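Local coordinates for protein quinone oxidoreductase 1 (PDB 1QOR) that reduces quinones to semiquinones with NADPH as the electron donor, working as a homodimer of the zinc-containing alcohol dehydrogenase family, at residues 154-157 with 158-162; 250-253 with 254-258; 301-304 with 305-308. One frame throughout, in Å; residues are numbered along the deposited sequence.

Interaction 1. Residues 154-157 with 158-162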
ATOM      1  N   GLY A 154      17.877  13.023  -1.987  1.00 18.48           N
ATOM      2  CA  GLY A 154      17.084  14.220  -2.296  1.00 18.52           C
ATOM      3  C   GLY A 154      17.567  15.061  -3.474  1.00 19.11           C
ATOM      4  O   GLY A 154      16.836  15.245  -4.459  1.00 18.71           O
ATOM      5  N   LEU A 155      18.820  15.492  -3.406  1.00 18.20           N
ATOM      6  CA  LEU A 155      19.406  16.314  -4.454  1.00 20.00           C
ATOM      7  C   LEU A 155      19.394  15.628  -5.827  1.00 20.40           C
ATOM      8  O   LEU A 155      19.224  16.305  -6.870  1.00 21.19           O
ATOM      9  CB  LEU A 155      20.810  16.777  -4.035  1.00 21.06           C
ATOM     10  CG  LEU A 155      21.067  18.277  -3.752  1.00 23.55           C
ATOM     11  CD1 LEU A 155      19.820  19.111  -3.330  1.00 20.23           C
ATOM     12  CD2 LEU A 155      22.211  18.397  -2.766  1.00 21.20           C
ATOM     13  N   ILE A 156      19.549  14.296  -5.860  1.00 18.50           N
ATOM     14  CA  ILE A 156      19.479  13.591  -7.132  1.00 16.55           C
ATOM     15  C   ILE A 156      18.005  13.587  -7.577  1.00 16.72           C
ATOM     16  O   ILE A 156      17.689  13.742  -8.770  1.00 16.40           O
ATOM     17  CB  ILE A 156      19.997  12.133  -7.028  1.00 16.45           C
ATOM     18  CG1 ILE A 156      21.504  12.126  -6.804  1.00 17.10           C
ATOM     19  CG2 ILE A 156      19.655  11.349  -8.282  1.00 12.91           C
ATOM     20  CD1 ILE A 156      22.088  10.721  -6.475  1.00 18.60           C
ATOM     21  N   ALA A 157      17.097  13.405  -6.622  1.00 16.05           N
ATOM     22  CA  ALA A 157      15.678  13.386  -6.956  1.00 17.47           C
ATOM     23  C   ALA A 157      15.245  14.755  -7.562  1.00 17.47           C
ATOM     24  O   ALA A 157      14.478  14.808  -8.522  1.00 19.01           O
ATOM     25  CB  ALA A 157      14.840  13.034  -5.714  1.00 15.01           C
ATOM     26  N   CYS A 158      15.710  15.850  -6.982  1.00 18.09           N
ATOM     27  CA  CYS A 158      15.393  17.184  -7.513  1.00 19.33           C
ATOM     28  C   CYS A 158      15.769  17.339  -9.029  1.00 19.44           C
ATOM     29  O   CYS A 158      14.947  17.759  -9.847  1.00 20.12           O
ATOM     30  CB  CYS A 158      16.136  18.225  -6.693  1.00 17.67           C
ATOM     31  SG  CYS A 158      15.453  18.504  -5.074  1.00 20.50           S
ATOM     32  N   GLN A 159      16.982  16.900  -9.387  1.00 19.90           N
ATOM     33  CA  GLN A 159      17.525  17.017 -10.721  1.00 18.24           C
ATOM     34  C   GLN A 159      16.862  16.096 -11.673  1.00 20.87           C
ATOM     35  O   GLN A 159      16.616  16.469 -12.832  1.00 20.88           O
ATOM     36  CB  GLN A 159      19.028  16.796 -10.676  1.00 19.02           C
ATOM     37  CG  GLN A 159      19.718  17.743  -9.695  1.00 20.32           C
ATOM     38  CD  GLN A 159      21.225  17.582  -9.646  1.00 23.12           C
ATOM     39  OE1 GLN A 159      21.938  18.040 -10.557  1.00 21.74           O
ATOM     40  NE2 GLN A 159      21.737  16.932  -8.564  1.00 22.35           N
ATOM     41  N   TRP A 160      16.555  14.874 -11.213  1.00 21.00           N
ATOM     42  CA  TRP A 160      15.862  13.924 -12.078  1.00 20.62           C
ATOM     43  C   TRP A 160      14.403  14.382 -12.338  1.00 20.06           C
ATOM     44  O   TRP A 160      13.926  14.324 -13.479  1.00 18.92           O
ATOM     45  CB  TRP A 160      15.911  12.500 -11.503  1.00 20.21           C
ATOM     46  CG  TRP A 160      15.828  11.479 -12.563  1.00 19.91           C
ATOM     47  CD1 TRP A 160      15.030  11.510 -13.688  1.00 20.01           C
ATOM     48  CD2 TRP A 160      16.580  10.248 -12.634  1.00 20.25           C
ATOM     49  NE1 TRP A 160      15.245  10.362 -14.449  1.00 21.02           N
ATOM     50  CE2 TRP A 160      16.185   9.578 -13.822  1.00 20.00           C
ATOM     51  CE3 TRP A 160      17.552   9.655 -11.813  1.00 20.06           C
ATOM     52  CZ2 TRP A 160      16.731   8.343 -14.205  1.00 20.93           C
ATOM     53  CZ3 TRP A 160      18.099   8.434 -12.192  1.00 19.58           C
ATOM     54  CH2 TRP A 160      17.686   7.790 -13.380  1.00 20.98           C
ATOM     55  N   ALA A 161      13.725  14.868 -11.294  1.00 20.50           N
ATOM     56  CA  ALA A 161      12.349  15.351 -11.434  1.00 21.98           C
ATOM     57  C   ALA A 161      12.306  16.507 -12.467  1.00 23.77           C
ATOM     58  O   ALA A 161      11.442  16.531 -13.359  1.00 23.98           O
ATOM     59  CB  ALA A 161      11.818  15.789 -10.119  1.00 20.17           C
ATOM     60  N   LYS A 162      13.227  17.462 -12.341  1.00 25.19           N
ATOM     61  CA  LYS A 162      13.332  18.568 -13.291  1.00 26.91           C
ATOM     62  C   LYS A 162      13.550  18.031 -14.713  1.00 27.36           C
ATOM     63  O   LYS A 162      12.838  18.402 -15.639  1.00 28.38           O
ATOM     64  CB  LYS A 162      14.510  19.448 -12.913  1.00 29.18           C
ATOM     65  CG  LYS A 162      14.754  20.607 -13.822  1.00 32.66           C
ATOM     66  CD  LYS A 162      15.886  21.453 -13.250  1.00 38.30           C
ATOM     67  CE  LYS A 162      16.658  22.229 -14.333  1.00 42.01           C
ATOM     68  NZ  LYS A 162      17.779  23.050 -13.724  1.00 44.07           N
TER
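C158 hands its backbone N-H to G154 O at 2.8 Å, a bond that runs nearly straight out from the carbonyl (C=O...N 167°), in the helix that follows the first strand of the Rossmann fold. This helix, 152-164, begins at the NADPH site, and G154 lies near the bound cofactor. C158 SG sits beside its own backbone N, which leaves it 3.6 Å from the same G154 O. The next residue, Q159, reaches back one turn to L155 O twice: its backbone N gives a weak bond of 3.4 Å, and its side-chain NE2 a firmer one of 3.1 Å. The amide comes from above the carbonyl plane, 61° out of it, while L155 O lies almost exactly in the plane of the amide. CG of Q159, anti to its carbonyl carbon (chi1 -55°), starts the chain back along the helix, and OE1 is taken by the backbone N of K293. A leucine here would probably leave K293 N without its acceptor and L155 O with the weak backbone bond alone from this residue. W160 turns its indole toward helix 115-135, where I156 packs as well; its N closes on I156 O at 2.9 Å, and I156 CG2 lies at the ring edge, near its plane, 4.4 Å from W160 CE3. The methyl of A161 faces strand 143-146, and A161 N bonds to A157 O at 2.9 Å.

Interaction 2. Residues 250-253 with 254-258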
ATOM      1  N   LEU A 250      -4.227  -0.253  10.226  1.00 22.65           N
ATOM      2  CA  LEU A 250      -4.560  -0.099   8.830  1.00 22.42           C
ATOM      3  C   LEU A 250      -5.802   0.734   8.587  1.00 22.36           C
ATOM      4  O   LEU A 250      -6.000   1.228   7.479  1.00 22.86           O
ATOM      5  CB  LEU A 250      -4.722  -1.460   8.143  1.00 23.01           C
ATOM      6  CG  LEU A 250      -3.452  -2.260   7.866  1.00 24.15           C
ATOM      7  CD1 LEU A 250      -3.745  -3.216   6.725  1.00 23.85           C
ATOM      8  CD2 LEU A 250      -2.302  -1.344   7.468  1.00 24.82           C
ATOM      9  N   GLY A 251      -6.689   0.800   9.568  1.00 20.92           N
ATOM     10  CA  GLY A 251      -7.885   1.598   9.422  1.00 20.56           C
ATOM     11  C   GLY A 251      -7.542   3.012   8.984  1.00 21.79           C
ATOM     12  O   GLY A 251      -8.274   3.597   8.180  1.00 21.31           O
ATOM     13  N   ILE A 252      -6.411   3.546   9.458  1.00 21.71           N
ATOM     14  CA  ILE A 252      -5.985   4.884   9.063  1.00 22.29           C
ATOM     15  C   ILE A 252      -5.873   5.089   7.530  1.00 22.58           C
ATOM     16  O   ILE A 252      -6.151   6.208   7.052  1.00 21.59           O
ATOM     17  CB  ILE A 252      -4.677   5.333   9.755  1.00 23.77           C
ATOM     18  CG1 ILE A 252      -4.620   6.877   9.772  1.00 25.10           C
ATOM     19  CG2 ILE A 252      -3.440   4.778   9.013  1.00 23.05           C
ATOM     20  CD1 ILE A 252      -3.401   7.415  10.547  1.00 26.95           C
ATOM     21  N   LEU A 253      -5.527   4.048   6.757  1.00 20.17           N
ATOM     22  CA  LEU A 253      -5.467   4.200   5.298  1.00 20.29           C
ATOM     23  C   LEU A 253      -6.885   4.408   4.712  1.00 21.31           C
ATOM     24  O   LEU A 253      -7.104   4.977   3.602  1.00 19.83           O
ATOM     25  CB  LEU A 253      -4.816   2.969   4.658  1.00 19.47           C
ATOM     26  CG  LEU A 253      -3.419   2.675   5.194  1.00 19.36           C
ATOM     27  CD1 LEU A 253      -2.744   1.405   4.523  1.00 18.01           C
ATOM     28  CD2 LEU A 253      -2.599   3.976   4.939  1.00 20.51           C
ATOM     29  N   ASN A 254      -7.857   3.879   5.439  1.00 22.59           N
ATOM     30  CA  ASN A 254      -9.258   3.973   5.033  1.00 23.35           C
ATOM     31  C   ASN A 254      -9.722   5.413   5.331  1.00 23.36           C
ATOM     32  O   ASN A 254     -10.209   6.128   4.436  1.00 21.98           O
ATOM     33  CB  ASN A 254     -10.086   2.966   5.843  1.00 23.42           C
ATOM     34  CG  ASN A 254     -11.571   2.951   5.458  1.00 25.40           C
ATOM     35  OD1 ASN A 254     -12.344   2.183   6.038  1.00 27.10           O
ATOM     36  ND2 ASN A 254     -11.964   3.736   4.469  1.00 23.89           N
ATOM     37  N   GLN A 255      -9.549   5.822   6.581  1.00 23.53           N
ATOM     38  CA  GLN A 255      -9.947   7.143   7.013  1.00 26.39           C
ATOM     39  C   GLN A 255      -9.336   8.235   6.159  1.00 25.07           C
ATOM     40  O   GLN A 255     -10.020   9.141   5.747  1.00 24.09           O
ATOM     41  CB  GLN A 255      -9.502   7.376   8.424  1.00 29.64           C
ATOM     42  CG  GLN A 255     -10.176   6.524   9.418  1.00 38.81           C
ATOM     43  CD  GLN A 255      -9.451   6.613  10.745  1.00 45.12           C
ATOM     44  OE1 GLN A 255      -9.371   5.626  11.511  1.00 48.33           O
ATOM     45  NE2 GLN A 255      -8.852   7.789  11.010  1.00 47.23           N
ATOM     46  N   LYS A 256      -8.051   8.104   5.865  1.00 24.46           N
ATOM     47  CA  LYS A 256      -7.349   9.089   5.085  1.00 23.93           C
ATOM     48  C   LYS A 256      -7.680   9.090   3.601  1.00 23.03           C
ATOM     49  O   LYS A 256      -7.072   9.853   2.856  1.00 24.64           O
ATOM     50  CB  LYS A 256      -5.848   8.958   5.323  1.00 24.88           C
ATOM     51  CG  LYS A 256      -5.277   9.970   6.322  1.00 28.57           C
ATOM     52  CD  LYS A 256      -5.844   9.843   7.696  1.00 31.84           C
ATOM     53  CE  LYS A 256      -5.676  11.137   8.514  1.00 31.92           C
ATOM     54  NZ  LYS A 256      -4.262  11.334   8.925  1.00 35.28           N
ATOM     55  N   GLY A 257      -8.629   8.265   3.160  1.00 20.95           N
ATOM     56  CA  GLY A 257      -8.995   8.242   1.749  1.00 18.14           C
ATOM     57  C   GLY A 257      -8.759   6.987   0.920  1.00 18.71           C
ATOM     58  O   GLY A 257      -8.634   7.100  -0.313  1.00 18.25           O
ATOM     59  N   SER A 258      -8.763   5.792   1.547  1.00 18.22           N
ATOM     60  CA  SER A 258      -8.524   4.527   0.828  1.00 15.91           C
ATOM     61  C   SER A 258      -7.173   4.617   0.105  1.00 16.12           C
ATOM     62  O   SER A 258      -7.051   4.326  -1.079  1.00 14.59           O
ATOM     63  CB  SER A 258      -9.634   4.270  -0.187  1.00 17.20           C
ATOM     64  OG  SER A 258     -10.895   4.075   0.456  1.00 16.48           O
TER
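G251 O takes two backbone donors from the next turn, N254 N at 2.8 Å and Q255 N at 3.0 Å; it is thus a shared acceptor in the short helix 251-255. Q255 N arrives nearly in line with the carbonyl, whereas N254 N stands above its plane, 52° out of it. I252 O then accepts K256 N at 2.9 Å, and the two side chains of that pair meet obliquely, I252 CG1 against K256 CD at 3.8 Å. CG1 points anti to the backbone N of I252 (chi1 -156°), while the lysine bends at chi2 and carries its amino group on to a salt bridge with D227. L253 O comes within 2.8 Å of S258 N as the chain leaves the helix through a Schellman motif. There G257 takes a positive phi of 116°, a conformation in which a CB would collide with the carbonyl oxygen of K256, and N254 O receives both G257 N and S258 N from one face. The helix lies in the connection between strands 233-237 and 260-262, the latter the edge strand of the Rossmann sheet in this chain; I252 and K256 lean on helix 222-227, while L253, N254 and S258 pack against the second subunit.

Interaction 3. Residues 301-304 with 305-308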
ATOM      1  N   LYS A 301      34.135  14.666   2.342  1.00 31.34           N
ATOM      2  CA  LYS A 301      34.990  13.539   1.920  1.00 32.32           C
ATOM      3  C   LYS A 301      35.809  13.270   3.161  1.00 31.51           C
ATOM      4  O   LYS A 301      36.345  14.196   3.756  1.00 31.77           O
ATOM      5  CB  LYS A 301      35.923  13.885   0.775  1.00 34.00           C
ATOM      6  CG  LYS A 301      35.240  14.051  -0.544  1.00 36.35           C
ATOM      7  CD  LYS A 301      36.240  14.453  -1.608  1.00 39.17           C
ATOM      8  CE  LYS A 301      35.504  15.024  -2.806  1.00 42.20           C
ATOM      9  NZ  LYS A 301      36.440  15.491  -3.853  1.00 44.58           N
ATOM     10  N   TYR A 302      35.842  12.020   3.591  1.00 30.80           N
ATOM     11  CA  TYR A 302      36.552  11.661   4.803  1.00 29.53           C
ATOM     12  C   TYR A 302      37.479  10.495   4.543  1.00 29.87           C
ATOM     13  O   TYR A 302      37.213   9.656   3.668  1.00 30.96           O
ATOM     14  CB  TYR A 302      35.560  11.224   5.871  1.00 28.56           C
ATOM     15  CG  TYR A 302      34.401  12.152   6.066  1.00 27.69           C
ATOM     16  CD1 TYR A 302      33.261  12.040   5.286  1.00 27.71           C
ATOM     17  CD2 TYR A 302      34.414  13.104   7.073  1.00 27.90           C
ATOM     18  CE1 TYR A 302      32.147  12.856   5.516  1.00 28.47           C
ATOM     19  CE2 TYR A 302      33.311  13.925   7.308  1.00 28.29           C
ATOM     20  CZ  TYR A 302      32.189  13.791   6.530  1.00 28.63           C
ATOM     21  OH  TYR A 302      31.094  14.572   6.795  1.00 30.82           O
ATOM     22  N   PRO A 303      38.639  10.476   5.227  1.00 29.68           N
ATOM     23  CA  PRO A 303      39.565   9.343   5.026  1.00 29.12           C
ATOM     24  C   PRO A 303      38.768   8.072   5.495  1.00 29.42           C
ATOM     25  O   PRO A 303      37.934   8.179   6.400  1.00 27.99           O
ATOM     26  CB  PRO A 303      40.681   9.642   6.048  1.00 27.98           C
ATOM     27  CG  PRO A 303      40.571  11.135   6.313  1.00 27.58           C
ATOM     28  CD  PRO A 303      39.122  11.429   6.255  1.00 28.17           C
ATOM     29  N   LEU A 304      38.995   6.901   4.909  1.00 29.70           N
ATOM     30  CA  LEU A 304      38.293   5.688   5.370  1.00 32.42           C
ATOM     31  C   LEU A 304      38.340   5.489   6.896  1.00 34.16           C
ATOM     32  O   LEU A 304      37.328   5.165   7.530  1.00 34.19           O
ATOM     33  CB  LEU A 304      38.881   4.436   4.709  1.00 32.72           C
ATOM     34  CG  LEU A 304      38.461   3.059   5.263  1.00 32.87           C
ATOM     35  CD1 LEU A 304      36.965   2.937   5.318  1.00 34.25           C
ATOM     36  CD2 LEU A 304      38.975   1.975   4.355  1.00 32.88           C
ATOM     37  N   LYS A 305      39.509   5.705   7.491  1.00 36.50           N
ATOM     38  CA  LYS A 305      39.661   5.536   8.928  1.00 39.03           C
ATOM     39  C   LYS A 305      38.840   6.507   9.764  1.00 38.50           C
ATOM     40  O   LYS A 305      38.693   6.296  10.957  1.00 39.47           O
ATOM     41  CB  LYS A 305      41.130   5.562   9.330  1.00 42.73           C
ATOM     42  CG  LYS A 305      41.864   6.873   8.997  1.00 48.76           C
ATOM     43  CD  LYS A 305      41.744   7.905  10.135  1.00 53.25           C
ATOM     44  CE  LYS A 305      42.643   9.137   9.900  1.00 56.01           C
ATOM     45  NZ  LYS A 305      42.306  10.265  10.855  1.00 58.01           N
ATOM     46  N   ASP A 306      38.303   7.560   9.161  1.00 37.31           N
ATOM     47  CA  ASP A 306      37.467   8.486   9.917  1.00 36.87           C
ATOM     48  C   ASP A 306      35.969   8.233   9.695  1.00 34.51           C
ATOM     49  O   ASP A 306      35.128   9.152   9.824  1.00 32.73           O
ATOM     50  CB  ASP A 306      37.832   9.947   9.629  1.00 41.12           C
ATOM     51  CG  ASP A 306      39.206  10.333  10.190  1.00 45.29           C
ATOM     52  OD1 ASP A 306      39.638   9.724  11.212  1.00 47.38           O
ATOM     53  OD2 ASP A 306      39.869  11.230   9.593  1.00 47.61           O
ATOM     54  N   ALA A 307      35.648   6.969   9.400  1.00 32.81           N
ATOM     55  CA  ALA A 307      34.269   6.540   9.192  1.00 31.42           C
ATOM     56  C   ALA A 307      33.373   6.990  10.367  1.00 30.91           C
ATOM     57  O   ALA A 307      32.230   7.414  10.158  1.00 29.96           O
ATOM     58  CB  ALA A 307      34.204   5.049   8.975  1.00 31.00           C
ATOM     59  N   GLN A 308      33.909   6.958  11.585  1.00 30.52           N
ATOM     60  CA  GLN A 308      33.163   7.421  12.761  1.00 31.42           C
ATOM     61  C   GLN A 308      32.690   8.897  12.661  1.00 30.95           C
ATOM     62  O   GLN A 308      31.552   9.228  13.029  1.00 30.54           O
ATOM     63  CB  GLN A 308      33.984   7.260  14.050  1.00 31.72           C
ATOM     64  CG  GLN A 308      33.249   7.881  15.243  1.00 34.00           C
ATOM     65  CD  GLN A 308      34.017   7.814  16.565  1.00 36.38           C
ATOM     66  OE1 GLN A 308      33.666   8.523  17.514  1.00 37.38           O
ATOM     67  NE2 GLN A 308      35.061   6.974  16.635  1.00 35.61           N
TER
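P303 O receives D306 N at 2.9 Å, with the donor 52° out of the carbonyl plane, as strand 301-303 gives way to a 3-10 turn that leads into helix 307-315. The next carbonyl, L304 O, holds A307 N by a weaker bond of 3.1 Å. Across this turn the proline ring and the aspartate cross obliquely. D306 OD2 comes in past the CG-CD edge of the P303 ring, 3.4 Å from both P303 CG and P303 CD, and D306 CB comes within 3.9 Å of P303 CD. D306 CG is anti to its own carbonyl carbon (chi1 -69°), a setting that carries the carboxylate back to the proline. Although D306 occupies the N-cap position, its side chain makes no capping bond there; it engages K305 instead. K305 NZ forms a salt bridge with D306 OD1 at 2.7 Å, met on the syn side and 20° out of the carboxylate plane, and a weak bond to OD2 as well. The lysine CG stands between its backbone N and carbonyl carbon, and a further bend at chi2 curls the chain back to its neighbour. The two ammonium contacts are likely to limit rotation of the carboxylate and to favour its negative charge. The methyl of A307 rests against L304 O, with CB 3.4 Å away. Around the turn, Y302 and L304 join strand 324-326 through backbone bonds, making this the start of a beta-alpha-beta crossover. Y302 packs its side chain on A310 and I313 of helix 307-315, and L304 and A307 together meet L325 and, on strand 3-6, I5.

In the fold
From the N terminus the three contacts come in series, none enclosing or crossing another, and each closes just a turn or two of its own chain. Interaction 1 lies in the helix between strands 143-146 and 167-172, with its N-terminal end near the cofactor. Interaction 2 follows in the same nucleotide-binding fold, at the connection from strand 233-237 to edge strand 260-262, facing the second subunit; its centre is about 30 Å from that of interaction 1. Interaction 3 is in the unit joining strands 301-303 and 324-326, which belong to the mixed sheet, outside the Rossmann sheet. Interactions 2 and 3 lie on opposite sides of the chain's centre, with centres about 44 Å apart.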